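PDB 3NCO: endoglucanase FnCel5A from Fervidobacterium nodosum, which probably hydrolyses internal beta-1,4-glucosidic bonds of cellulose, as a cellulase of glycosyl hydrolase family 5. Local coordinates for residues I24-A29 against D44-I49; I60-S65 against D82-V87. All blocks are in the same frame, centred on the assembly; numbering follows the deposited sequence.

Interaction 1. Residues I24-A29 against D44-I49; sequences INMGNA and DEYFKI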
loop_
_atom_site.group_PDB
_atom_site.type_symbol
_atom_site.label_atom_id
_atom_site.label_comp_id
_atom_site.label_asym_id
_atom_site.label_seq_id
_atom_site.Cartn_x
_atom_site.Cartn_y
_atom_site.Cartn_z
ATOM N N ILE A 24 -2.958 -7.092 4.385
ATOM C CA ILE A 24 -1.526 -7.056 4.743
ATOM C C ILE A 24 -0.669 -6.843 3.496
ATOM O O ILE A 24 -1.063 -7.202 2.392
ATOM C CB ILE A 24 -1.166 -8.338 5.512
ATOM C CG1 ILE A 24 0.189 -8.276 6.321
ATOM C CG2 ILE A 24 -1.272 -9.566 4.564
ATOM C CD1 ILE A 24 0.341 -9.439 7.178
ATOM N N ASN A 25 0.494 -6.203 3.682
ATOM C CA ASN A 25 1.428 -5.973 2.602
ATOM C C ASN A 25 2.388 -7.135 2.520
ATOM O O ASN A 25 2.961 -7.539 3.544
ATOM C CB ASN A 25 2.255 -4.728 2.913
ATOM C CG ASN A 25 1.503 -3.438 2.629
ATOM O OD1 ASN A 25 1.558 -2.947 1.511
ATOM N ND2 ASN A 25 0.761 -2.918 3.588
HETATM N N MSE A 26 2.580 -7.583 1.278
HETATM C CA MSE A 26 3.527 -8.675 1.004
HETATM C C MSE A 26 4.740 -7.990 0.404
HETATM O O MSE A 26 4.950 -7.974 -0.825
HETATM C CB MSE A 26 2.814 -9.763 0.179
HETATM C CG MSE A 26 2.244 -10.917 1.203
HETATM SE SE MSE A 26 4.167 -12.009 1.185
HETATM C CE MSE A 26 5.726 -10.994 1.510
ATOM N N GLY A 27 5.474 -7.375 1.321
ATOM C CA GLY A 27 6.607 -6.484 1.054
ATOM C C GLY A 27 8.012 -7.063 1.203
ATOM O O GLY A 27 8.211 -8.171 1.758
ATOM N N ASN A 28 8.966 -6.240 0.752
ATOM C CA ASN A 28 10.383 -6.586 0.700
ATOM C C ASN A 28 10.684 -7.688 -0.293
ATOM O O ASN A 28 11.731 -8.332 -0.170
ATOM C CB ASN A 28 10.889 -7.007 2.102
ATOM C CG ASN A 28 11.277 -5.818 2.976
ATOM O OD1 ASN A 28 10.499 -4.913 3.187
ATOM N ND2 ASN A 28 12.475 -5.865 3.533
ATOM N N ALA A 29 9.767 -7.904 -1.252
ATOM C CA ALA A 29 9.884 -8.984 -2.209
ATOM C C ALA A 29 9.942 -8.431 -3.650
ATOM O O ALA A 29 11.041 -8.196 -4.172
ATOM C CB ALA A 29 8.731 -10.015 -2.057
ATOM N N ASP A 44 4.111 -19.628 -2.596
ATOM C CA ASP A 44 2.669 -19.765 -2.849
ATOM C C ASP A 44 1.930 -20.004 -1.550
ATOM O O ASP A 44 0.771 -19.563 -1.399
ATOM C CB ASP A 44 2.429 -20.982 -3.760
ATOM C CG ASP A 44 2.821 -20.725 -5.213
ATOM O OD1 ASP A 44 3.343 -19.625 -5.530
ATOM O OD2 ASP A 44 2.592 -21.677 -6.041
ATOM N N GLU A 45 2.552 -20.738 -0.623
ATOM C CA GLU A 45 1.894 -21.075 0.675
ATOM C C GLU A 45 1.567 -19.813 1.490
ATOM O O GLU A 45 0.681 -19.824 2.312
ATOM C CB GLU A 45 2.734 -22.031 1.543
ATOM C CG GLU A 45 4.014 -21.320 2.079
ATOM C CD GLU A 45 5.021 -22.213 2.798
ATOM O OE1 GLU A 45 5.039 -22.227 4.072
ATOM O OE2 GLU A 45 5.816 -22.916 2.085
ATOM N N TYR A 46 2.294 -18.715 1.259
ATOM C CA TYR A 46 2.058 -17.498 2.038
ATOM C C TYR A 46 0.614 -17.034 1.930
ATOM O O TYR A 46 0.035 -16.537 2.917
ATOM C CB TYR A 46 2.954 -16.365 1.557
ATOM C CG TYR A 46 4.429 -16.481 1.958
ATOM C CD1 TYR A 46 4.867 -17.474 2.841
ATOM C CD2 TYR A 46 5.337 -15.535 1.513
ATOM C CE1 TYR A 46 6.232 -17.551 3.218
ATOM C CE2 TYR A 46 6.674 -15.580 1.887
ATOM C CZ TYR A 46 7.105 -16.562 2.759
ATOM O OH TYR A 46 8.450 -16.609 3.116
ATOM N N PHE A 47 0.051 -17.184 0.735
ATOM C CA PHE A 47 -1.353 -16.684 0.538
ATOM C C PHE A 47 -2.402 -17.537 1.261
ATOM O O PHE A 47 -3.410 -16.994 1.792
ATOM C CB PHE A 47 -1.656 -16.482 -0.940
ATOM C CG PHE A 47 -0.749 -15.499 -1.582
ATOM C CD1 PHE A 47 -0.804 -14.153 -1.229
ATOM C CD2 PHE A 47 0.179 -15.907 -2.525
ATOM C CE1 PHE A 47 0.078 -13.204 -1.814
ATOM C CE2 PHE A 47 1.070 -14.991 -3.112
ATOM C CZ PHE A 47 1.003 -13.640 -2.771
ATOM N N LYS A 48 -2.167 -18.847 1.322
ATOM C CA LYS A 48 -3.032 -19.737 2.077
ATOM C C LYS A 48 -2.912 -19.391 3.562
ATOM O O LYS A 48 -3.907 -19.335 4.260
ATOM C CB LYS A 48 -2.655 -21.218 1.818
ATOM C CG LYS A 48 -3.417 -22.210 2.686
ATOM C CD LYS A 48 -2.946 -23.630 2.409
ATOM C CE LYS A 48 -3.600 -24.600 3.421
ATOM N NZ LYS A 48 -3.277 -26.045 3.226
ATOM N N ILE A 49 -1.690 -19.112 4.012
ATOM C CA ILE A 49 -1.420 -18.704 5.417
ATOM C C ILE A 49 -2.114 -17.398 5.792
ATOM O O ILE A 49 -2.772 -17.267 6.823
ATOM C CB ILE A 49 0.103 -18.650 5.617
ATOM C CG1 ILE A 49 0.657 -20.084 5.593
ATOM C CG2 ILE A 49 0.519 -17.955 6.902
ATOM C CD1 ILE A 49 2.149 -20.178 5.355
#
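M26, a selenomethionine, meets the ring of Y46 with its selenium, SE. The M26 SE to Y46 CD2 distance is 3.7 Å, the tightest approach between residues 24-29 and 44-49. SE lies 4.9 Å from the centroid of the Y46 ring and 66° off its normal. This is an oblique Met-aromatic contact. The two side chains cross at about a right angle. The M26 chain bends at chi2 (-86°), which carries SE toward the CD2 side of the Y46 ring; a second bend at chi3 (50°) sets only the terminal CE. F47 belongs to a looser part. Its ring reaches M26 obliquely, with M26 CG 4.4 Å from F47 CE1. The contact belongs to the first beta-alpha-beta unit of the TIM barrel, where strand 22-25 runs into a loop that leads to helix 44-53. M26 sits just past the strand end, and Y46 and F47 lie near the start of the helix. The inner side is well covered: M26 and F47 both touch V58 of the next strand, M26 also touches I50, and the Y46 ring meets F295. The outer side of helix 44-53 is different. D44 and K48 are exposed and E45 is partly so, with a long, weak ion pair to K307.

Interaction 2. Residues I60-S65 against D82-V87; sequences IPIRWS and DRVKHV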
loop_
_atom_site.group_PDB
_atom_site.type_symbol
_atom_site.label_atom_id
_atom_site.label_comp_id
_atom_site.label_asym_id
_atom_site.label_seq_id
_atom_site.Cartn_x
_atom_site.Cartn_y
_atom_site.Cartn_z
ATOM N N ILE A 60 0.548 -5.911 -2.881
ATOM C CA ILE A 60 1.822 -6.447 -3.430
ATOM C C ILE A 60 2.628 -5.284 -4.095
ATOM O O ILE A 60 2.363 -4.908 -5.228
ATOM C CB ILE A 60 1.560 -7.575 -4.498
ATOM C CG1 ILE A 60 0.592 -8.649 -3.945
ATOM C CG2 ILE A 60 2.852 -8.257 -4.922
ATOM C CD1 ILE A 60 0.264 -9.772 -5.007
ATOM N N PRO A 61 3.645 -4.759 -3.393
ATOM C CA PRO A 61 4.616 -3.806 -3.918
ATOM C C PRO A 61 5.401 -4.456 -5.092
ATOM O O PRO A 61 5.852 -5.597 -4.972
ATOM C CB PRO A 61 5.497 -3.522 -2.692
ATOM C CG PRO A 61 4.531 -3.795 -1.418
ATOM C CD PRO A 61 3.794 -5.029 -1.932
ATOM N N ILE A 62 5.487 -3.739 -6.221
ATOM C CA ILE A 62 6.185 -4.252 -7.418
ATOM C C ILE A 62 7.065 -3.194 -8.105
ATOM O O ILE A 62 6.568 -2.153 -8.497
ATOM C CB ILE A 62 5.147 -4.814 -8.457
ATOM C CG1 ILE A 62 4.191 -5.809 -7.783
ATOM C CG2 ILE A 62 5.841 -5.376 -9.704
ATOM C CD1 ILE A 62 2.995 -6.258 -8.684
ATOM N N ARG A 63 8.365 -3.478 -8.273
ATOM C CA ARG A 63 9.279 -2.502 -8.877
ATOM C C ARG A 63 9.338 -2.841 -10.391
ATOM O O ARG A 63 10.325 -3.356 -10.912
ATOM C CB ARG A 63 10.654 -2.527 -8.225
ATOM C CG ARG A 63 11.584 -1.433 -8.794
ATOM C CD ARG A 63 12.998 -1.694 -8.440
ATOM N NE ARG A 63 13.181 -1.750 -6.991
ATOM C CZ ARG A 63 14.316 -1.354 -6.391
ATOM N NH1 ARG A 63 15.329 -0.849 -7.119
ATOM N NH2 ARG A 63 14.426 -1.447 -5.072
ATOM N N TRP A 64 8.263 -2.526 -11.088
ATOM C CA TRP A 64 8.198 -2.733 -12.504
ATOM C C TRP A 64 9.365 -2.084 -13.207
ATOM O O TRP A 64 9.821 -2.538 -14.241
ATOM C CB TRP A 64 6.886 -2.182 -13.057
ATOM C CG TRP A 64 5.655 -2.869 -12.585
ATOM C CD1 TRP A 64 4.749 -2.373 -11.652
ATOM C CD2 TRP A 64 5.113 -4.138 -13.032
ATOM N NE1 TRP A 64 3.703 -3.258 -11.503
ATOM C CE2 TRP A 64 3.910 -4.351 -12.317
ATOM C CE3 TRP A 64 5.514 -5.104 -13.984
ATOM C CZ2 TRP A 64 3.124 -5.486 -12.497
ATOM C CZ3 TRP A 64 4.744 -6.258 -14.137
ATOM C CH2 TRP A 64 3.540 -6.422 -13.414
ATOM N N SER A 65 9.815 -0.970 -12.674
ATOM C CA SER A 65 10.810 -0.225 -13.422
ATOM C C SER A 65 12.162 -0.928 -13.505
ATOM O O SER A 65 13.031 -0.484 -14.314
ATOM C CB SER A 65 10.978 1.173 -12.788
ATOM O OG SER A 65 11.443 1.139 -11.444
ATOM N N ASP A 82 5.234 -12.690 -16.108
ATOM C CA ASP A 82 4.725 -14.040 -15.819
ATOM C C ASP A 82 4.747 -14.330 -14.318
ATOM O O ASP A 82 3.813 -14.915 -13.777
ATOM C CB ASP A 82 5.523 -15.084 -16.582
ATOM C CG ASP A 82 5.193 -15.083 -18.058
ATOM O OD1 ASP A 82 4.214 -14.406 -18.457
ATOM O OD2 ASP A 82 5.902 -15.795 -18.805
ATOM N N ARG A 83 5.812 -13.891 -13.678
ATOM C CA ARG A 83 5.942 -14.042 -12.225
ATOM C C ARG A 83 4.821 -13.310 -11.481
ATOM O O ARG A 83 4.194 -13.893 -10.551
ATOM C CB ARG A 83 7.308 -13.452 -11.762
ATOM C CG ARG A 83 7.581 -13.478 -10.237
ATOM C CD ARG A 83 7.408 -14.847 -9.618
ATOM N NE ARG A 83 7.575 -14.753 -8.178
ATOM C CZ ARG A 83 7.184 -15.685 -7.316
ATOM N NH1 ARG A 83 6.612 -16.820 -7.756
ATOM N NH2 ARG A 83 7.375 -15.470 -5.994
ATOM N N VAL A 84 4.627 -12.020 -11.825
ATOM C CA VAL A 84 3.563 -11.259 -11.143
ATOM C C VAL A 84 2.178 -11.926 -11.379
ATOM O O VAL A 84 1.345 -12.029 -10.456
ATOM C CB VAL A 84 3.608 -9.741 -11.512
ATOM C CG1 VAL A 84 2.501 -8.971 -10.817
ATOM C CG2 VAL A 84 4.931 -9.148 -11.081
ATOM N N LYS A 85 1.943 -12.351 -12.615
ATOM C CA LYS A 85 0.669 -13.029 -12.946
ATOM C C LYS A 85 0.526 -14.286 -12.114
ATOM O O LYS A 85 -0.574 -14.612 -11.636
ATOM C CB LYS A 85 0.564 -13.401 -14.423
ATOM C CG LYS A 85 0.252 -12.234 -15.315
ATOM C CD LYS A 85 0.460 -12.514 -16.793
ATOM C CE LYS A 85 -0.744 -13.168 -17.465
ATOM N NZ LYS A 85 -0.535 -13.112 -18.963
ATOM N N HIS A 86 1.615 -15.029 -11.974
ATOM C CA HIS A 86 1.552 -16.215 -11.120
ATOM C C HIS A 86 1.179 -15.860 -9.677
ATOM O O HIS A 86 0.303 -16.472 -9.059
ATOM C CB HIS A 86 2.857 -16.994 -11.138
ATOM C CG HIS A 86 2.909 -18.062 -10.093
ATOM N ND1 HIS A 86 2.257 -19.276 -10.237
ATOM C CD2 HIS A 86 3.453 -18.065 -8.855
ATOM C CE1 HIS A 86 2.450 -20.004 -9.142
ATOM N NE2 HIS A 86 3.176 -19.287 -8.286
ATOM N N VAL A 87 1.819 -14.805 -9.152
ATOM C CA VAL A 87 1.596 -14.444 -7.758
ATOM C C VAL A 87 0.155 -13.926 -7.537
ATOM O O VAL A 87 -0.483 -14.183 -6.510
ATOM C CB VAL A 87 2.651 -13.371 -7.362
ATOM C CG1 VAL A 87 2.267 -12.652 -6.137
ATOM C CG2 VAL A 87 4.000 -14.032 -7.201
#
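V84 meets I62 and W64 with its whole branched side chain. CB lies 3.8 Å from W64 CH2. CG1 stands opposite the backbone N (chi1 179°) and meets I62 CD1 at 3.5 Å, tighter than usual for two carbons. The same CG1 is 3.8 Å from W64 CH2. CG2 also reaches the indole, and lies 4.1 Å from I62 CG2. I62 and V84 approach tip to tip, while W64 comes in obliquely from the opposite direction. I62 CG2 also sits on one face of the W64 ring, offset toward its rim, 3.4 Å above the plane. One turn along the helix, V87 CG1 touches I60 CD1 at 3.7 Å. Helix 78-93 thus covers the end of strand 57-60 and the loop that follows it, in the usual TIM-barrel layering. F130 of helix 112-130 also borders V84. Replacing V84 with an alanine would probably open a gap beside I62 CD1 and leave the six-membered ring of W64 less firmly held. Every group that meets here is a hydrocarbon surface, so the contact rests on close fit and exclusion of water, with no directional bond between the segments.

How the interactions relate
From the N terminus, the chain runs through strand 22-25 and a loop to helix 44-53, where interaction 1 closes. It then enters strand 57-60. Interaction 2 starts at the end of this strand and closes on helix 78-93. The two are in series: neither nests in nor crosses the other. Each joins the end of one of the first two barrel strands, with the loop that follows, to the next helix. The contacts also touch directly. H86 NE2 and D44 OD1, 2.8 Å apart, make a probable hydrogen bond between the two helices, and F47 packs on V87. Just past the two strands, M26 and G27 pack against P61.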